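Local atomic coordinates of histidine-containing Phosphotransfer Protein type 1, MtHPt1 (Medicago truncatula, PDB entry 3US6), a protein that probably relays phosphoryl groups through an active histidine, from cytokinin sensor histidine kinases to response regulators. Residues 25-30 / 128-133; 88-93 / 124-129. One frame throughout, in Å; residues are numbered along the deposited sequence.

Contact 1 of 2, residues 25-30 / 128-133; sequences GQFLQL and NKLETL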
loop_
_atom_site.group_PDB
_atom_site.type_symbol
_atom_site.label_atom_id
_atom_site.label_comp_id
_atom_site.label_asym_id
_atom_site.label_seq_id
_atom_site.Cartn_x
_atom_site.Cartn_y
_atom_site.Cartn_z
ATOM N N GLY A 25 -6.528 -6.994 -7.252
ATOM C CA GLY A 25 -7.254 -6.498 -8.403
ATOM C C GLY A 25 -7.670 -5.060 -8.280
ATOM O O GLY A 25 -8.009 -4.429 -9.313
ATOM N N GLN A 26 -7.655 -4.480 -7.091
ATOM C CA GLN A 26 -8.049 -3.094 -7.018
ATOM C C GLN A 26 -6.926 -2.225 -7.621
ATOM O O GLN A 26 -7.213 -1.100 -8.144
ATOM C CB GLN A 26 -8.392 -2.688 -5.621
ATOM C CG GLN A 26 -8.550 -1.247 -5.473
ATOM C CD GLN A 26 -9.660 -0.699 -6.354
ATOM O OE1 GLN A 26 -9.643 0.501 -6.773
ATOM N NE2 GLN A 26 -10.647 -1.589 -6.674
ATOM N N PHE A 27 -5.681 -2.720 -7.639
ATOM C CA PHE A 27 -4.635 -1.938 -8.298
ATOM C C PHE A 27 -4.885 -1.939 -9.793
ATOM O O PHE A 27 -4.690 -0.921 -10.459
ATOM C CB PHE A 27 -3.270 -2.480 -7.953
ATOM C CG PHE A 27 -2.155 -1.631 -8.508
ATOM C CD1 PHE A 27 -1.804 -0.467 -7.831
ATOM C CD2 PHE A 27 -1.477 -1.980 -9.642
ATOM C CE1 PHE A 27 -0.795 0.344 -8.294
ATOM C CE2 PHE A 27 -0.487 -1.187 -10.139
ATOM C CZ PHE A 27 -0.154 0.009 -9.462
ATOM N N LEU A 28 -5.376 -3.044 -10.341
ATOM C CA LEU A 28 -5.747 -3.064 -11.755
ATOM C C LEU A 28 -6.905 -2.133 -12.066
ATOM O O LEU A 28 -6.991 -1.554 -13.152
ATOM C CB LEU A 28 -6.151 -4.467 -12.164
ATOM C CG LEU A 28 -5.068 -5.482 -11.975
ATOM C CD1 LEU A 28 -5.592 -6.717 -12.668
ATOM C CD2 LEU A 28 -3.761 -5.038 -12.588
ATOM N N GLN A 29 -7.852 -2.005 -11.156
ATOM C CA GLN A 29 -8.930 -1.007 -11.308
ATOM C C GLN A 29 -8.441 0.450 -11.398
ATOM O O GLN A 29 -8.938 1.230 -12.239
ATOM C CB GLN A 29 -9.976 -1.163 -10.223
ATOM C CG GLN A 29 -11.032 -0.073 -10.252
ATOM C CD GLN A 29 -12.063 -0.279 -9.146
ATOM O OE1 GLN A 29 -12.526 -1.421 -8.902
ATOM N NE2 GLN A 29 -12.341 0.791 -8.398
ATOM N N LEU A 30 -7.412 0.816 -10.634
ATOM C CA LEU A 30 -6.827 2.159 -10.770
ATOM C C LEU A 30 -6.263 2.320 -12.139
ATOM O O LEU A 30 -6.427 3.365 -12.773
ATOM C CB LEU A 30 -5.661 2.369 -9.793
ATOM C CG LEU A 30 -5.969 2.401 -8.359
ATOM C CD1 LEU A 30 -4.600 2.766 -7.701
ATOM C CD2 LEU A 30 -7.071 3.419 -8.041
ATOM N N ASN A 128 7.953 0.837 -1.015
ATOM C CA ASN A 128 9.197 0.675 -1.719
ATOM C C ASN A 128 8.975 -0.015 -3.073
ATOM O O ASN A 128 9.537 0.436 -4.082
ATOM C CB ASN A 128 10.247 0.013 -0.877
ATOM C CG ASN A 128 10.848 0.987 0.104
ATOM O OD1 ASN A 128 11.751 1.746 -0.222
ATOM N ND2 ASN A 128 10.353 0.930 1.333
ATOM N N LYS A 129 8.194 -1.083 -3.111
ATOM C CA LYS A 129 8.011 -1.835 -4.349
ATOM C C LYS A 129 7.274 -0.938 -5.366
ATOM O O LYS A 129 7.555 -0.964 -6.595
ATOM C CB LYS A 129 7.224 -3.121 -4.111
ATOM C CG LYS A 129 8.016 -4.149 -3.332
ATOM C CD LYS A 129 7.123 -5.296 -2.922
ATOM C CE LYS A 129 7.843 -6.463 -2.232
ATOM N NZ LYS A 129 8.713 -7.169 -3.142
ATOM N N LEU A 130 6.261 -0.184 -4.924
ATOM C CA LEU A 130 5.545 0.727 -5.806
ATOM C C LEU A 130 6.455 1.803 -6.383
ATOM O O LEU A 130 6.343 2.158 -7.564
ATOM C CB LEU A 130 4.341 1.368 -5.125
ATOM C CG LEU A 130 3.129 0.452 -4.970
ATOM C CD1 LEU A 130 2.087 1.054 -4.116
ATOM C CD2 LEU A 130 2.527 0.149 -6.335
ATOM N N GLU A 131 7.364 2.322 -5.563
ATOM C CA GLU A 131 8.315 3.338 -6.060
ATOM C C GLU A 131 9.151 2.734 -7.184
ATOM O O GLU A 131 9.431 3.392 -8.189
ATOM C CB GLU A 131 9.140 3.908 -4.945
ATOM C CG GLU A 131 8.282 4.691 -3.999
ATOM C CD GLU A 131 9.088 5.252 -2.837
ATOM O OE1 GLU A 131 10.130 4.686 -2.418
ATOM O OE2 GLU A 131 8.649 6.228 -2.194
ATOM N N THR A 132 9.651 1.541 -6.970
ATOM C CA THR A 132 10.425 0.811 -7.978
ATOM C C THR A 132 9.582 0.596 -9.274
ATOM O O THR A 132 10.046 0.832 -10.398
ATOM C CB THR A 132 10.978 -0.496 -7.441
ATOM O OG1 THR A 132 11.947 -0.171 -6.446
ATOM C CG2 THR A 132 11.623 -1.379 -8.537
ATOM N N LEU A 133 8.372 0.102 -9.137
ATOM C CA LEU A 133 7.482 -0.107 -10.265
ATOM C C LEU A 133 7.242 1.197 -11.033
ATOM O O LEU A 133 7.347 1.222 -12.260
ATOM C CB LEU A 133 6.173 -0.695 -9.725
ATOM C CG LEU A 133 5.198 -1.092 -10.833
ATOM C CD1 LEU A 133 5.622 -2.358 -11.505
ATOM C CD2 LEU A 133 3.774 -1.200 -10.249
#
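In the helix bundle of this phosphotransfer protein, the short helix 25-32 meets the long C-terminal helix 109-142 through the ring of Phe-27, which reaches Leu-130 and Leu-133. The backbones stand well apart, the nearest CA atoms, those of Phe-27 and Leu-130, being 10.8 Å from each other, and the phenyl ring and the leucine side chains fill the gap from both sides. With CG anti to the backbone N (chi1 -175°), the ring is carried out from its helix toward the leucines. Its far end does the touching: Phe-27 CE1 lies 3.9 Å from Leu-130 CD2, and Phe-27 CZ is 4.2 Å from Leu-133 CD2. Both methyls approach the ring obliquely. The Leu-130 and Phe-27 side chains run alongside each other, pointing opposite ways, whereas Leu-133 comes to meet the ring. The two leucines sit three residues apart and so present neighbouring methyls to one ring.

Val-42 of helix 41-64 also touches Phe-27, and Val-46 of the same helix touches Leu-130. All three residues are buried and touch through carbon alone, so the contact rests on burying hydrocarbon and leaves no polar side-chain group to satisfy.

Contact 2 of 2, residues 88-93 / 124-129; sequences IGAQRV and LLVKNK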
loop_
_atom_site.group_PDB
_atom_site.type_symbol
_atom_site.label_atom_id
_atom_site.label_comp_id
_atom_site.label_asym_id
_atom_site.label_seq_id
_atom_site.Cartn_x
_atom_site.Cartn_y
_atom_site.Cartn_z
ATOM N N ILE A 88 -6.291 1.142 -3.032
ATOM C CA ILE A 88 -5.196 1.160 -3.985
ATOM C C ILE A 88 -4.717 -0.225 -4.366
ATOM O O ILE A 88 -3.850 -0.412 -5.175
ATOM C CB ILE A 88 -4.036 2.055 -3.589
ATOM C CG1 ILE A 88 -3.188 1.416 -2.477
ATOM C CG2 ILE A 88 -4.524 3.487 -3.326
ATOM C CD1 ILE A 88 -1.734 1.724 -2.635
ATOM N N GLY A 89 -5.306 -1.239 -3.715
ATOM C CA GLY A 89 -4.953 -2.648 -3.919
ATOM C C GLY A 89 -3.837 -3.196 -3.055
ATOM O O GLY A 89 -3.321 -4.246 -3.396
ATOM N N ALA A 90 -3.476 -2.525 -1.968
ATOM C CA ALA A 90 -2.382 -2.948 -1.083
ATOM C C ALA A 90 -2.923 -3.992 -0.136
ATOM O O ALA A 90 -3.211 -3.694 1.032
ATOM C CB ALA A 90 -1.800 -1.768 -0.364
ATOM N N GLN A 91 -3.146 -5.188 -0.658
ATOM C CA GLN A 91 -3.905 -6.207 0.092
ATOM C C GLN A 91 -3.254 -6.712 1.321
ATOM O O GLN A 91 -3.931 -7.009 2.314
ATOM C CB GLN A 91 -4.213 -7.325 -0.799
ATOM C CG GLN A 91 -5.370 -8.168 -0.156
ATOM C CD GLN A 91 -5.850 -9.240 -1.105
ATOM O OE1 GLN A 91 -5.049 -10.076 -1.552
ATOM N NE2 GLN A 91 -7.143 -9.162 -1.492
ATOM N N ARG A 92 -1.937 -6.833 1.294
ATOM C CA ARG A 92 -1.260 -7.266 2.544
ATOM C C ARG A 92 -1.357 -6.189 3.655
ATOM O O ARG A 92 -1.432 -6.498 4.832
ATOM C CB ARG A 92 0.199 -7.679 2.334
ATOM C CG ARG A 92 0.280 -9.029 1.748
ATOM C CD ARG A 92 1.607 -9.448 1.128
ATOM N NE ARG A 92 2.661 -9.401 2.077
ATOM C CZ ARG A 92 3.728 -10.199 2.062
ATOM N NH1 ARG A 92 3.898 -11.088 1.089
ATOM N NH2 ARG A 92 4.644 -10.022 2.978
ATOM N N VAL A 93 -1.307 -4.913 3.284
ATOM C CA VAL A 93 -1.533 -3.860 4.267
ATOM C C VAL A 93 -2.976 -3.955 4.782
ATOM O O VAL A 93 -3.206 -3.951 5.998
ATOM C CB VAL A 93 -1.302 -2.439 3.666
ATOM C CG1 VAL A 93 -1.679 -1.368 4.694
ATOM C CG2 VAL A 93 0.170 -2.338 3.223
ATOM N N LEU A 124 5.675 -0.266 4.424
ATOM C CA LEU A 124 6.954 0.122 3.861
ATOM C C LEU A 124 7.321 -0.809 2.712
ATOM O O LEU A 124 7.909 -0.378 1.717
ATOM C CB LEU A 124 8.031 0.133 4.921
ATOM C CG LEU A 124 7.764 1.282 5.902
ATOM C CD1 LEU A 124 8.796 1.268 7.022
ATOM C CD2 LEU A 124 7.779 2.631 5.274
ATOM N N LEU A 125 7.016 -2.096 2.797
ATOM C CA LEU A 125 7.322 -3.027 1.713
ATOM C C LEU A 125 6.623 -2.590 0.447
ATOM O O LEU A 125 7.233 -2.526 -0.632
ATOM C CB LEU A 125 6.921 -4.475 2.047
ATOM C CG LEU A 125 7.826 -5.198 3.064
ATOM C CD1 LEU A 125 7.241 -6.565 3.359
ATOM C CD2 LEU A 125 9.287 -5.263 2.620
ATOM N N VAL A 126 5.322 -2.376 0.486
ATOM C CA VAL A 126 4.609 -2.045 -0.720
ATOM C C VAL A 126 4.963 -0.631 -1.193
ATOM O O VAL A 126 4.961 -0.414 -2.411
ATOM C CB VAL A 126 3.077 -2.277 -0.591
ATOM C CG1 VAL A 126 2.388 -1.227 0.238
ATOM C CG2 VAL A 126 2.441 -2.421 -1.951
ATOM N N LYS A 127 5.254 0.314 -0.284
ATOM C CA LYS A 127 5.688 1.628 -0.723
ATOM C C LYS A 127 6.949 1.492 -1.550
ATOM O O LYS A 127 7.015 2.077 -2.644
ATOM C CB LYS A 127 5.922 2.538 0.465
ATOM C CG LYS A 127 6.554 3.873 0.119
ATOM C CD LYS A 127 6.786 4.735 1.341
ATOM C CE LYS A 127 7.188 6.149 0.896
ATOM N NZ LYS A 127 7.987 6.806 1.964
ATOM N N ASN A 128 7.953 0.837 -1.015
ATOM C CA ASN A 128 9.197 0.675 -1.719
ATOM C C ASN A 128 8.975 -0.015 -3.073
ATOM O O ASN A 128 9.537 0.436 -4.082
ATOM C CB ASN A 128 10.247 0.013 -0.877
ATOM C CG ASN A 128 10.848 0.987 0.104
ATOM O OD1 ASN A 128 11.751 1.746 -0.222
ATOM N ND2 ASN A 128 10.353 0.930 1.333
ATOM N N LYS A 129 8.194 -1.083 -3.111
ATOM C CA LYS A 129 8.011 -1.835 -4.349
ATOM C C LYS A 129 7.274 -0.938 -5.366
ATOM O O LYS A 129 7.555 -0.964 -6.595
ATOM C CB LYS A 129 7.224 -3.121 -4.111
ATOM C CG LYS A 129 8.016 -4.149 -3.332
ATOM C CD LYS A 129 7.123 -5.296 -2.922
ATOM C CE LYS A 129 7.843 -6.463 -2.232
ATOM N NZ LYS A 129 8.713 -7.169 -3.142
#
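Val-126 is the hub of this contact, receiving Val-93 and Ala-90 on a single methyl. Val-126 CG1 approaches Val-93 CG2 to 3.9 Å and Ala-90 CB to 4.3 Å. The two valine side chains cross at about a right angle. On Val-126 the touching methyl is wedged between the backbone N and the carbonyl carbon (chi1 75°); on Val-93 the methyl that meets it stands anti to the carbonyl carbon.

Ala-90 brings the backbones closest, its CA lying 7.1 Å from that of Val-126, and its small side chain permits this approach. It is the N-cap of helix 91-106 and the centre of an inverse gamma turn. Just before it, Gly-89 ends helix 71-88 in a Schellman motif with positive phi (89°), so one helix stops and the next starts within a few residues, with Ala-90 turned toward the long helix.

At the margin, Arg-92 extends beside Leu-125, with Arg-92 NH2 4.3 Å from Leu-125 CD1, a purely van der Waals approach oblique to the guanidinium plane. The charge is met by Glu-122, one turn earlier on the long helix, which forms a salt bridge to NE, while NH1 donates to the carbonyl O of Glu-20. These bonds hold the guanidinium group beside the leucine.

Phe-22, in the loop between helices 3-19 and 25-32, touches both Arg-92 and Leu-125. Deeper in the bundle, Phe-81 and Ser-85 of helix 71-88 touch Val-93, so Val-93 touches both the long helix 109-142 and helix 71-88, which also carries His-79, the predicted phosphorylation site.

How the contacts relate
From the N terminus, the chain passes helix 3-19 and enters contact 1 at helix 25-32, which closes on 128-133 only after 97 intervening residues. Contact 2 opens within that span, at the junction of helices 71-88 and 91-106, and closes on 124-129 after 30 residues. Judged by touching residues, contact 2 nests inside contact 1, although both end on helix 109-142, on segments that share Asn-128 and Lys-129. The opening segments also touch each other: Phe-27 CD1 packs 3.4 Å from Ile-88 O, and Leu-30 CD1 is 4.1 Å from Ile-88 CA. Successive turns of the long helix thus join the short helix 25-32 to the turn between two helices of the Hpt bundle.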